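Local coordinates for uncharacterized protein (Bacteroides ovatus, PDB 3NQK) that is of unknown function, pairing an N-terminal domain of the E-set (immunoglobulin-like) clan with a C-terminal domain of the BT_3044-like family, at residues Arg57-Ala62 and Leu129-Asp134; Glu94-Val99 and Glu108-Asp113; Gly204-Asp209 and Tyr275-Phe280. All blocks are in the same frame, centred on the assembly; numbering follows the deposited sequence.

Following the chain from its N terminus, strand 57-63 is the first of the contact-forming segments and pairs with strand 125-133. Interaction 1 joins them and closes a loop of 66 residues. Interaction 2 falls within that loop: residues 94-99 fold back on 108-113 after only eight intervening residues. The two contacts touch, because 94-99 runs from strand 107-115 in one sheet to strand 57-63 in the other, and Glu97 bonds to His60 and Ile61. Both belong to the N-terminal domain. Interaction 3 opens later, in the C-terminal domain, and ties the loop after strand 198-202 to strand 264-279. Its centre is about 45 Å from that of interaction 1.

Interaction 1 (Arg57-Ala62 and Leu129-Asp134); sequences RDIHIA and LTIVDD
Arg57 sets its CG anti to the carbonyl carbon (chi1 -46°), then bends at chi3, and this bend carries the guanidinium to the backbone of Asp134. NE donates to Asp134 O at 3.1 Å, in the guanidinium plane and nearly straight. The carboxylate of Asp134 turns almost perpendicular to the guanidinium and forms no salt bridge with it; its OD1 is instead hydrogen-bonded to Ser136 OG, while Arg57 NH1 is held by Asn53. Asp133 has its CG anti to the backbone N (chi1 176°), which lays the carboxylate beside the His60 ring. The two side chains point the same way, with their planes only 14° apart. They do not bond directly. One water joins them, donating to Asp133 OD2 and to Asp58 O and lying in the ring plane at His60 NE2. The second ring nitrogen, ND1, is hydrogen-bonded to Glu97 OE2.

The backbones form an antiparallel pair with a beta bulge, in a sheet of the N-terminal domain where strand 57-63 also pairs with strand 98-101. Ala62 and Thr130 exchange two bonds, with Ala62 N to Thr130 O and Thr130 N to Ala62 O both 3.0 Å. Between His60 and Ile61 the register slips by one residue, where the chain turns a corner at Val132. His60 N still donates to Asp133 O at 3.1 Å, but Val132 N to His60 O is weak.

On the buried face, which Phe15 and Ile45 cover, Ile61 CD1 meets Ile131 CG1 at 3.8 Å, and Ile59 CG2 meets Ile131 CG2 at 4.0 Å. On the face of His60 and Ala62, the two methyls of Val132 divide: CG1 touches Ala62 CB, and CG2 lies against His60 CB at 3.7 Å.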
loop_
_atom_site.group_PDB
_atom_site.type_symbol
_atom_site.label_atom_id
_atom_site.label_comp_id
_atom_site.label_asym_id
_atom_site.label_seq_id
_atom_site.Cartn_x
_atom_site.Cartn_y
_atom_site.Cartn_z
ATOM N N ARG A 57 -5.432 -26.189 7.636
ATOM C CA ARG A 57 -4.628 -26.651 6.521
ATOM C C ARG A 57 -3.185 -26.278 6.713
ATOM O O ARG A 57 -2.858 -25.117 6.969
ATOM C CB ARG A 57 -5.146 -26.064 5.199
ATOM C CG ARG A 57 -6.663 -26.142 5.050
ATOM C CD ARG A 57 -7.175 -25.383 3.843
ATOM N NE ARG A 57 -7.195 -26.214 2.647
ATOM C CZ ARG A 57 -8.302 -26.639 2.030
ATOM N NH1 ARG A 57 -9.507 -26.276 2.461
ATOM N NH2 ARG A 57 -8.198 -27.389 0.935
ATOM N N ASP A 58 -2.329 -27.294 6.690
ATOM C CA ASP A 58 -0.906 -27.096 6.656
ATOM C C ASP A 58 -0.487 -27.239 5.214
ATOM O O ASP A 58 -0.509 -28.334 4.668
ATOM C CB ASP A 58 -0.190 -28.125 7.547
ATOM C CG ASP A 58 -0.316 -27.799 9.034
ATOM O OD1 ASP A 58 0.044 -26.658 9.437
ATOM O OD2 ASP A 58 -0.765 -28.681 9.801
ATOM N N ILE A 59 -0.174 -26.114 4.577
ATOM C CA ILE A 59 0.152 -26.091 3.157
ATOM C C ILE A 59 1.638 -26.194 2.963
ATOM O O ILE A 59 2.402 -25.542 3.660
ATOM C CB ILE A 59 -0.375 -24.795 2.498
ATOM C CG1 ILE A 59 -1.910 -24.766 2.566
ATOM C CG2 ILE A 59 0.095 -24.689 1.033
ATOM C CD1 ILE A 59 -2.517 -23.385 2.429
ATOM N N HIS A 60 2.060 -27.027 2.028
ATOM C CA HIS A 60 3.493 -27.212 1.775
ATOM C C HIS A 60 3.884 -26.603 0.446
ATOM O O HIS A 60 3.226 -26.837 -0.573
ATOM C CB HIS A 60 3.855 -28.696 1.798
ATOM C CG HIS A 60 3.671 -29.343 3.140
ATOM N ND1 HIS A 60 4.733 -29.701 3.947
ATOM C CD2 HIS A 60 2.551 -29.701 3.811
ATOM C CE1 HIS A 60 4.271 -30.251 5.058
ATOM N NE2 HIS A 60 2.951 -30.263 5.000
ATOM N N ILE A 61 4.960 -25.804 0.463
ATOM C CA ILE A 61 5.465 -25.143 -0.730
ATOM C C ILE A 61 6.864 -25.655 -1.038
ATOM O O ILE A 61 7.677 -25.833 -0.135
ATOM C CB ILE A 61 5.580 -23.627 -0.527
ATOM C CG1 ILE A 61 4.361 -23.068 0.228
ATOM C CG2 ILE A 61 5.761 -22.938 -1.852
ATOM C CD1 ILE A 61 3.137 -23.032 -0.574
ATOM N N ALA A 62 7.160 -25.850 -2.313
ATOM C CA ALA A 62 8.489 -26.314 -2.723
ATOM C C ALA A 62 8.921 -25.648 -4.010
ATOM O O ALA A 62 8.083 -25.284 -4.854
ATOM C CB ALA A 62 8.504 -27.840 -2.885
ATOM N N LEU A 129 7.624 -21.608 -7.698
ATOM C CA LEU A 129 6.989 -22.180 -6.517
ATOM C C LEU A 129 5.808 -23.018 -6.913
ATOM O O LEU A 129 5.032 -22.645 -7.791
ATOM C CB LEU A 129 6.528 -21.081 -5.573
ATOM C CG LEU A 129 7.624 -20.136 -5.091
ATOM C CD1 LEU A 129 7.032 -19.020 -4.229
ATOM C CD2 LEU A 129 8.672 -20.898 -4.340
ATOM N N THR A 130 5.683 -24.166 -6.272
ATOM C CA THR A 130 4.573 -25.049 -6.495
ATOM C C THR A 130 4.024 -25.479 -5.133
ATOM O O THR A 130 4.766 -25.553 -4.141
ATOM C CB THR A 130 5.007 -26.307 -7.319
ATOM O OG1 THR A 130 3.852 -27.024 -7.770
ATOM C CG2 THR A 130 5.872 -27.235 -6.472
ATOM N N ILE A 131 2.725 -25.691 -5.071
ATOM C CA ILE A 131 2.089 -26.177 -3.858
ATOM C C ILE A 131 1.983 -27.661 -3.967
ATOM O O ILE A 131 1.117 -28.176 -4.683
ATOM C CB ILE A 131 0.697 -25.586 -3.688
ATOM C CG1 ILE A 131 0.805 -24.108 -3.374
ATOM C CG2 ILE A 131 -0.064 -26.304 -2.575
ATOM C CD1 ILE A 131 -0.483 -23.450 -3.190
ATOM N N VAL A 132 2.869 -28.366 -3.268
ATOM C CA VAL A 132 2.918 -29.820 -3.344
ATOM C C VAL A 132 1.842 -30.526 -2.451
ATOM O O VAL A 132 1.630 -31.722 -2.579
ATOM C CB VAL A 132 4.353 -30.354 -2.999
ATOM C CG1 VAL A 132 5.370 -29.753 -3.943
ATOM C CG2 VAL A 132 4.726 -30.042 -1.554
ATOM N N ASP A 133 1.179 -29.763 -1.570
ATOM C CA ASP A 133 0.081 -30.302 -0.691
ATOM C C ASP A 133 -0.788 -29.151 -0.176
ATOM O O ASP A 133 -0.296 -28.277 0.535
ATOM C CB ASP A 133 0.660 -31.087 0.503
ATOM C CG ASP A 133 -0.441 -31.577 1.504
ATOM O OD1 ASP A 133 -1.625 -31.713 1.106
ATOM O OD2 ASP A 133 -0.100 -31.847 2.672
ATOM N N ASP A 134 -2.080 -29.172 -0.516
ATOM C CA ASP A 134 -3.003 -28.044 -0.174
ATOM C C ASP A 134 -3.644 -28.158 1.215
ATOM O O ASP A 134 -4.604 -27.437 1.519
ATOM C CB ASP A 134 -4.104 -27.873 -1.259
ATOM C CG ASP A 134 -5.086 -29.054 -1.318
ATOM O OD1 ASP A 134 -5.030 -29.956 -0.450
ATOM O OD2 ASP A 134 -5.926 -29.064 -2.235
HETATM O O HOH W 1 0.067 -31.194 5.867
#

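Interaction 2 (Glu94-Val99 and Glu108-Asp113); sequences EFPETV and ELLNID. With EDO (1,2-ethanediol), chain C.
Glu94 and Asp113 make the backbone hydrogen bonds of this contact. Asp113 N donates to Glu94 O at 2.9 Å in a well-aligned bond. The return bond, Glu94 N to Asp113 O, is 3.0 Å but more bent, at 140°. The two residues form one antiparallel hydrogen-bonded pair. After it no further backbone bonds join the segments, and side chains make the contact.

Those apolar contacts centre on Leu110. Its CD1 meets Val99 CG2 at 3.7 Å, the side chains crossing at about a right angle, and lies 4.0 Å from Phe95 CD1. The same methyl also approaches Pro96. Phe95 CG sits between its backbone N and carbonyl carbon (chi1 64°); CB stays near Ile112 while the ring leads off toward Ile61 and Leu129. Residues 94-99 cross from strand 107-115 in one sheet to strand 57-63 in another, consistent with the sandwich of an E-set-like domain. Replacing Phe95 by alanine is likely to leave Leu110 CD1 and Leu129 without the ring they pack on. Farther along, Val99 CG1 rests on the aliphatic part of Glu108, 3.7 Å from its CG.

Among the side-chain polar bonds, Glu108 bends at chi2, and its OE2 accepts from Leu109 N. A 1,2-ethanediol, probably from the crystallisation liquor, also bonds to segment 94-99. Its O1 donates to Glu94 OE1 at 2.7 Å and accepts from Phe95 N at 3.0 Å. Its C1 lies over the centre of one face of the Phe95 ring.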
loop_
_atom_site.group_PDB
_atom_site.type_symbol
_atom_site.label_atom_id
_atom_site.label_comp_id
_atom_site.label_asym_id
_atom_site.label_seq_id
_atom_site.Cartn_x
_atom_site.Cartn_y
_atom_site.Cartn_z
ATOM N N GLU A 94 14.967 -17.362 1.005
ATOM C CA GLU A 94 14.481 -18.330 2.017
ATOM C C GLU A 94 12.990 -18.133 2.193
ATOM O O GLU A 94 12.512 -17.026 2.124
ATOM C CB GLU A 94 15.172 -18.112 3.389
ATOM C CG GLU A 94 16.702 -18.461 3.442
ATOM C CD GLU A 94 16.982 -19.991 3.507
ATOM O OE1 GLU A 94 16.031 -20.794 3.338
ATOM O OE2 GLU A 94 18.156 -20.374 3.726
ATOM N N PHE A 95 12.254 -19.217 2.390
ATOM C CA PHE A 95 10.846 -19.113 2.778
ATOM C C PHE A 95 10.428 -20.367 3.521
ATOM O O PHE A 95 10.992 -21.424 3.312
ATOM C CB PHE A 95 9.943 -18.878 1.560
ATOM C CG PHE A 95 9.943 -19.992 0.592
ATOM C CD1 PHE A 95 9.161 -21.100 0.798
ATOM C CD2 PHE A 95 10.718 -19.935 -0.541
ATOM C CE1 PHE A 95 9.190 -22.156 -0.091
ATOM C CE2 PHE A 95 10.731 -20.988 -1.446
ATOM C CZ PHE A 95 9.990 -22.094 -1.209
ATOM N N PRO A 96 9.440 -20.250 4.402
ATOM C CA PRO A 96 9.038 -21.424 5.164
ATOM C C PRO A 96 8.369 -22.482 4.286
ATOM O O PRO A 96 7.567 -22.152 3.412
ATOM C CB PRO A 96 8.053 -20.859 6.215
ATOM C CG PRO A 96 7.681 -19.518 5.739
ATOM C CD PRO A 96 8.808 -19.020 4.897
ATOM N N GLU A 97 8.732 -23.738 4.512
ATOM C CA GLU A 97 8.219 -24.850 3.730
ATOM C C GLU A 97 6.714 -25.038 3.978
ATOM O O GLU A 97 5.985 -25.491 3.093
ATOM C CB GLU A 97 8.995 -26.125 4.086
ATOM C CG GLU A 97 8.792 -27.307 3.119
ATOM C CD GLU A 97 7.652 -28.225 3.524
ATOM O OE1 GLU A 97 7.229 -28.172 4.702
ATOM O OE2 GLU A 97 7.200 -29.020 2.666
ATOM N N THR A 98 6.257 -24.632 5.168
ATOM C CA THR A 98 4.864 -24.802 5.570
ATOM C C THR A 98 4.180 -23.473 5.958
ATOM O O THR A 98 4.767 -22.621 6.646
ATOM C CB THR A 98 4.752 -25.798 6.760
ATOM O OG1 THR A 98 4.781 -27.142 6.261
ATOM C CG2 THR A 98 3.454 -25.587 7.544
ATOM N N VAL A 99 2.938 -23.311 5.505
ATOM C CA VAL A 99 2.116 -22.178 5.881
ATOM C C VAL A 99 0.830 -22.700 6.467
ATOM O O VAL A 99 0.213 -23.607 5.914
ATOM C CB VAL A 99 1.784 -21.311 4.688
ATOM C CG1 VAL A 99 0.890 -20.197 5.104
ATOM C CG2 VAL A 99 3.085 -20.761 4.040
ATOM N N GLU A 108 -3.362 -16.258 3.857
ATOM C CA GLU A 108 -2.194 -16.146 4.701
ATOM C C GLU A 108 -0.987 -15.876 3.827
ATOM O O GLU A 108 -0.969 -16.250 2.651
ATOM C CB GLU A 108 -1.997 -17.412 5.532
ATOM C CG GLU A 108 -0.848 -17.304 6.592
ATOM C CD GLU A 108 -1.011 -16.109 7.515
ATOM O OE1 GLU A 108 -1.847 -16.193 8.441
ATOM O OE2 GLU A 108 -0.298 -15.085 7.307
ATOM N N LEU A 109 0.016 -15.212 4.402
ATOM C CA LEU A 109 1.161 -14.725 3.637
ATOM C C LEU A 109 2.400 -15.629 3.709
ATOM O O LEU A 109 2.782 -16.105 4.770
ATOM C CB LEU A 109 1.537 -13.321 4.115
ATOM C CG LEU A 109 0.453 -12.238 3.983
ATOM C CD1 LEU A 109 0.926 -10.915 4.651
ATOM C CD2 LEU A 109 0.066 -12.017 2.511
ATOM N N LEU A 110 3.017 -15.838 2.555
ATOM C CA LEU A 110 4.282 -16.526 2.456
ATOM C C LEU A 110 5.355 -15.483 2.413
ATOM O O LEU A 110 5.523 -14.801 1.415
ATOM C CB LEU A 110 4.337 -17.377 1.184
ATOM C CG LEU A 110 5.624 -18.178 0.947
ATOM C CD1 LEU A 110 5.764 -19.310 1.937
ATOM C CD2 LEU A 110 5.649 -18.712 -0.461
ATOM N N ASN A 111 6.045 -15.305 3.521
ATOM C CA ASN A 111 7.131 -14.357 3.587
ATOM C C ASN A 111 8.382 -14.920 2.930
ATOM O O ASN A 111 9.028 -15.818 3.474
ATOM C CB ASN A 111 7.415 -13.992 5.033
ATOM C CG ASN A 111 6.238 -13.340 5.698
ATOM O OD1 ASN A 111 5.773 -12.297 5.267
ATOM N ND2 ASN A 111 5.734 -13.963 6.741
ATOM N N ILE A 112 8.675 -14.436 1.726
ATOM C CA ILE A 112 9.889 -14.791 1.025
ATOM C C ILE A 112 10.932 -13.748 1.329
ATOM O O ILE A 112 10.763 -12.586 0.979
ATOM C CB ILE A 112 9.682 -14.806 -0.501
ATOM C CG1 ILE A 112 8.531 -15.721 -0.890
ATOM C CG2 ILE A 112 10.935 -15.248 -1.193
ATOM C CD1 ILE A 112 8.341 -15.833 -2.409
ATOM N N ASP A 113 12.025 -14.172 1.952
ATOM C CA ASP A 113 13.117 -13.275 2.335
ATOM C C ASP A 113 14.302 -13.371 1.354
ATOM O O ASP A 113 14.988 -14.392 1.279
ATOM C CB ASP A 113 13.593 -13.603 3.779
ATOM C CG ASP A 113 12.557 -13.244 4.830
ATOM O OD1 ASP A 113 11.855 -12.222 4.651
ATOM O OD2 ASP A 113 12.436 -13.982 5.827
HETATM C C1 EDO C . 13.312 -22.704 1.206
HETATM O O1 EDO C . 13.882 -21.703 2.072
HETATM C C2 EDO C . 12.733 -23.854 2.041
HETATM O O2 EDO C . 11.435 -24.229 1.543
#

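Interaction 3 (Gly204-Asp209 and Tyr275-Phe280); sequences GLINED and YDFQDF
Tyr275 points its hydroxyl end at the backbone of Gly204. Gly204 N lies in the plane of the tyrosine ring, beyond its edge, and donates to Tyr275 OH at 2.8 Å. The bond is almost perfectly straight, with an N-H...O angle of 175°. It is the one hydrogen bond between the two segments. Tyr275 CG stands between its own backbone N and carbonyl carbon (chi1 62°), and this turn sends the ring along toward the loop.

Phe277 follows two residues on, and its CB points toward the loop. Its ring meets Gly204 at an oblique angle, with CE1 3.7 Å from Gly204 CA. The positive phi of Gly204 favours glycine. The tyrosine and phenylalanine rings are themselves neighbours, since Phe277 CD1 lies at the edge of the Tyr275 ring.

The contact fixes the loop between strand 198-202 and helix 212-215 onto the end of strand 264-279. It belongs to the large antiparallel sheet system of the C-terminal domain. Strand 292-307 pairs with 264-279 there, and Val296 packs on both Tyr275 and Phe277. Phe243 meets the tyrosine ring as well.

Ile206 works on another part of the phenylalanine. Its CG1 approaches Phe277 CE2 at 4.0 Å, the two side chains crossing obliquely. The terminal CD1 goes on to Asp279, 3.6 Å from OD2. This is a van der Waals contact of a methyl with a carboxylate oxygen. Asp279 extends its CG anti to the backbone N (chi1 173°), which brings the carboxylate to the isoleucine, while OD1 accepts from Thr281 N. Beyond Ile206 the loop turns away, and Asn207 OD1 accepts from Asp209 N at 2.8 Å in an Asx turn.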
loop_
_atom_site.group_PDB
_atom_site.type_symbol
_atom_site.label_atom_id
_atom_site.label_comp_id
_atom_site.label_asym_id
_atom_site.label_seq_id
_atom_site.Cartn_x
_atom_site.Cartn_y
_atom_site.Cartn_z
ATOM N N GLY A 204 26.495 0.980 -25.653
ATOM C CA GLY A 204 25.971 1.365 -26.945
ATOM C C GLY A 204 24.693 0.679 -27.307
ATOM O O GLY A 204 23.732 0.718 -26.551
ATOM N N LEU A 205 24.686 0.038 -28.472
ATOM C CA LEU A 205 23.488 -0.629 -28.982
ATOM C C LEU A 205 23.619 -2.152 -28.927
ATOM O O LEU A 205 22.836 -2.867 -29.539
ATOM C CB LEU A 205 23.196 -0.171 -30.414
ATOM C CG LEU A 205 22.788 1.306 -30.575
ATOM C CD1 LEU A 205 22.488 1.622 -32.039
ATOM C CD2 LEU A 205 21.584 1.625 -29.722
ATOM N N ILE A 206 24.574 -2.637 -28.139
ATOM C CA ILE A 206 24.760 -4.073 -27.954
ATOM C C ILE A 206 23.429 -4.742 -27.602
ATOM O O ILE A 206 22.676 -4.255 -26.733
ATOM C CB ILE A 206 25.782 -4.357 -26.836
ATOM C CG1 ILE A 206 27.203 -4.035 -27.315
ATOM C CG2 ILE A 206 25.694 -5.800 -26.365
ATOM C CD1 ILE A 206 27.675 -4.873 -28.445
ATOM N N ASN A 207 23.133 -5.850 -28.284
ATOM C CA ASN A 207 21.891 -6.573 -28.070
ATOM C C ASN A 207 21.813 -7.130 -26.654
ATOM O O ASN A 207 22.639 -7.955 -26.254
ATOM C CB ASN A 207 21.756 -7.703 -29.087
ATOM C CG ASN A 207 20.326 -8.249 -29.185
ATOM O OD1 ASN A 207 19.643 -8.481 -28.170
ATOM N ND2 ASN A 207 19.880 -8.459 -30.392
ATOM N N GLU A 208 20.772 -6.722 -25.927
ATOM C CA GLU A 208 20.582 -7.122 -24.523
ATOM C C GLU A 208 20.174 -8.589 -24.385
ATOM O O GLU A 208 20.092 -9.101 -23.274
ATOM C CB GLU A 208 19.528 -6.202 -23.838
ATOM C CG GLU A 208 19.887 -4.677 -23.936
ATOM C CD GLU A 208 18.881 -3.740 -23.240
ATOM O OE1 GLU A 208 17.695 -4.089 -23.148
ATOM O OE2 GLU A 208 19.295 -2.630 -22.824
ATOM N N ASP A 209 19.913 -9.257 -25.516
ATOM C CA ASP A 209 19.504 -10.681 -25.522
ATOM C C ASP A 209 20.544 -11.540 -26.242
ATOM O O ASP A 209 20.261 -12.634 -26.679
ATOM C CB ASP A 209 18.140 -10.844 -26.215
ATOM C CG ASP A 209 16.987 -10.216 -25.420
ATOM O OD1 ASP A 209 16.926 -10.411 -24.186
ATOM O OD2 ASP A 209 16.114 -9.577 -26.044
ATOM N N TYR A 275 31.065 8.334 -24.346
ATOM C CA TYR A 275 32.169 7.362 -24.225
ATOM C C TYR A 275 32.484 6.649 -25.521
ATOM O O TYR A 275 31.723 6.701 -26.478
ATOM C CB TYR A 275 31.857 6.324 -23.137
ATOM C CG TYR A 275 30.609 5.468 -23.390
ATOM C CD1 TYR A 275 30.649 4.365 -24.226
ATOM C CD2 TYR A 275 29.426 5.731 -22.725
ATOM C CE1 TYR A 275 29.500 3.567 -24.431
ATOM C CE2 TYR A 275 28.296 4.959 -22.916
ATOM C CZ TYR A 275 28.332 3.875 -23.761
ATOM O OH TYR A 275 27.175 3.104 -23.929
ATOM N N ASP A 276 33.622 5.978 -25.536
ATOM C CA ASP A 276 33.999 5.125 -26.643
ATOM C C ASP A 276 33.995 3.704 -26.173
ATOM O O ASP A 276 34.275 3.441 -24.999
ATOM C CB ASP A 276 35.423 5.450 -27.123
ATOM C CG ASP A 276 35.499 6.709 -27.953
ATOM O OD1 ASP A 276 34.481 7.087 -28.577
ATOM O OD2 ASP A 276 36.611 7.294 -28.023
ATOM N N PHE A 277 33.726 2.775 -27.097
ATOM C CA PHE A 277 33.945 1.348 -26.853
ATOM C C PHE A 277 34.006 0.602 -28.158
ATOM O O PHE A 277 33.747 1.160 -29.213
ATOM C CB PHE A 277 32.857 0.771 -25.975
ATOM C CG PHE A 277 31.632 0.361 -26.714
ATOM C CD1 PHE A 277 30.692 1.302 -27.098
ATOM C CD2 PHE A 277 31.371 -0.978 -26.957
ATOM C CE1 PHE A 277 29.525 0.918 -27.763
ATOM C CE2 PHE A 277 30.211 -1.371 -27.634
ATOM C CZ PHE A 277 29.292 -0.423 -28.032
ATOM N N GLN A 278 34.377 -0.664 -28.087
ATOM C CA GLN A 278 34.508 -1.508 -29.278
ATOM C C GLN A 278 33.654 -2.724 -29.138
ATOM O O GLN A 278 33.568 -3.300 -28.047
ATOM C CB GLN A 278 35.954 -1.966 -29.451
ATOM C CG GLN A 278 36.926 -0.852 -29.607
ATOM C CD GLN A 278 38.317 -1.334 -29.973
ATOM O OE1 GLN A 278 38.681 -2.509 -29.747
ATOM N NE2 GLN A 278 39.105 -0.440 -30.539
ATOM N N ASP A 279 33.060 -3.156 -30.254
ATOM C CA ASP A 279 32.296 -4.395 -30.304
ATOM C C ASP A 279 33.169 -5.387 -30.989
ATOM O O ASP A 279 33.562 -5.189 -32.128
ATOM C CB ASP A 279 30.976 -4.196 -31.073
ATOM C CG ASP A 279 30.208 -5.508 -31.303
ATOM O OD1 ASP A 279 30.799 -6.588 -31.135
ATOM O OD2 ASP A 279 29.028 -5.445 -31.714
ATOM N N PHE A 280 33.515 -6.449 -30.279
ATOM C CA PHE A 280 34.471 -7.418 -30.785
ATOM C C PHE A 280 33.892 -8.825 -30.791
ATOM O O PHE A 280 34.630 -9.806 -30.849
ATOM C CB PHE A 280 35.728 -7.379 -29.933
ATOM C CG PHE A 280 35.491 -7.715 -28.501
ATOM C CD1 PHE A 280 35.026 -6.760 -27.624
ATOM C CD2 PHE A 280 35.725 -8.995 -28.027
ATOM C CE1 PHE A 280 34.807 -7.066 -26.300
ATOM C CE2 PHE A 280 35.505 -9.310 -26.700
ATOM C CZ PHE A 280 35.047 -8.343 -25.837
#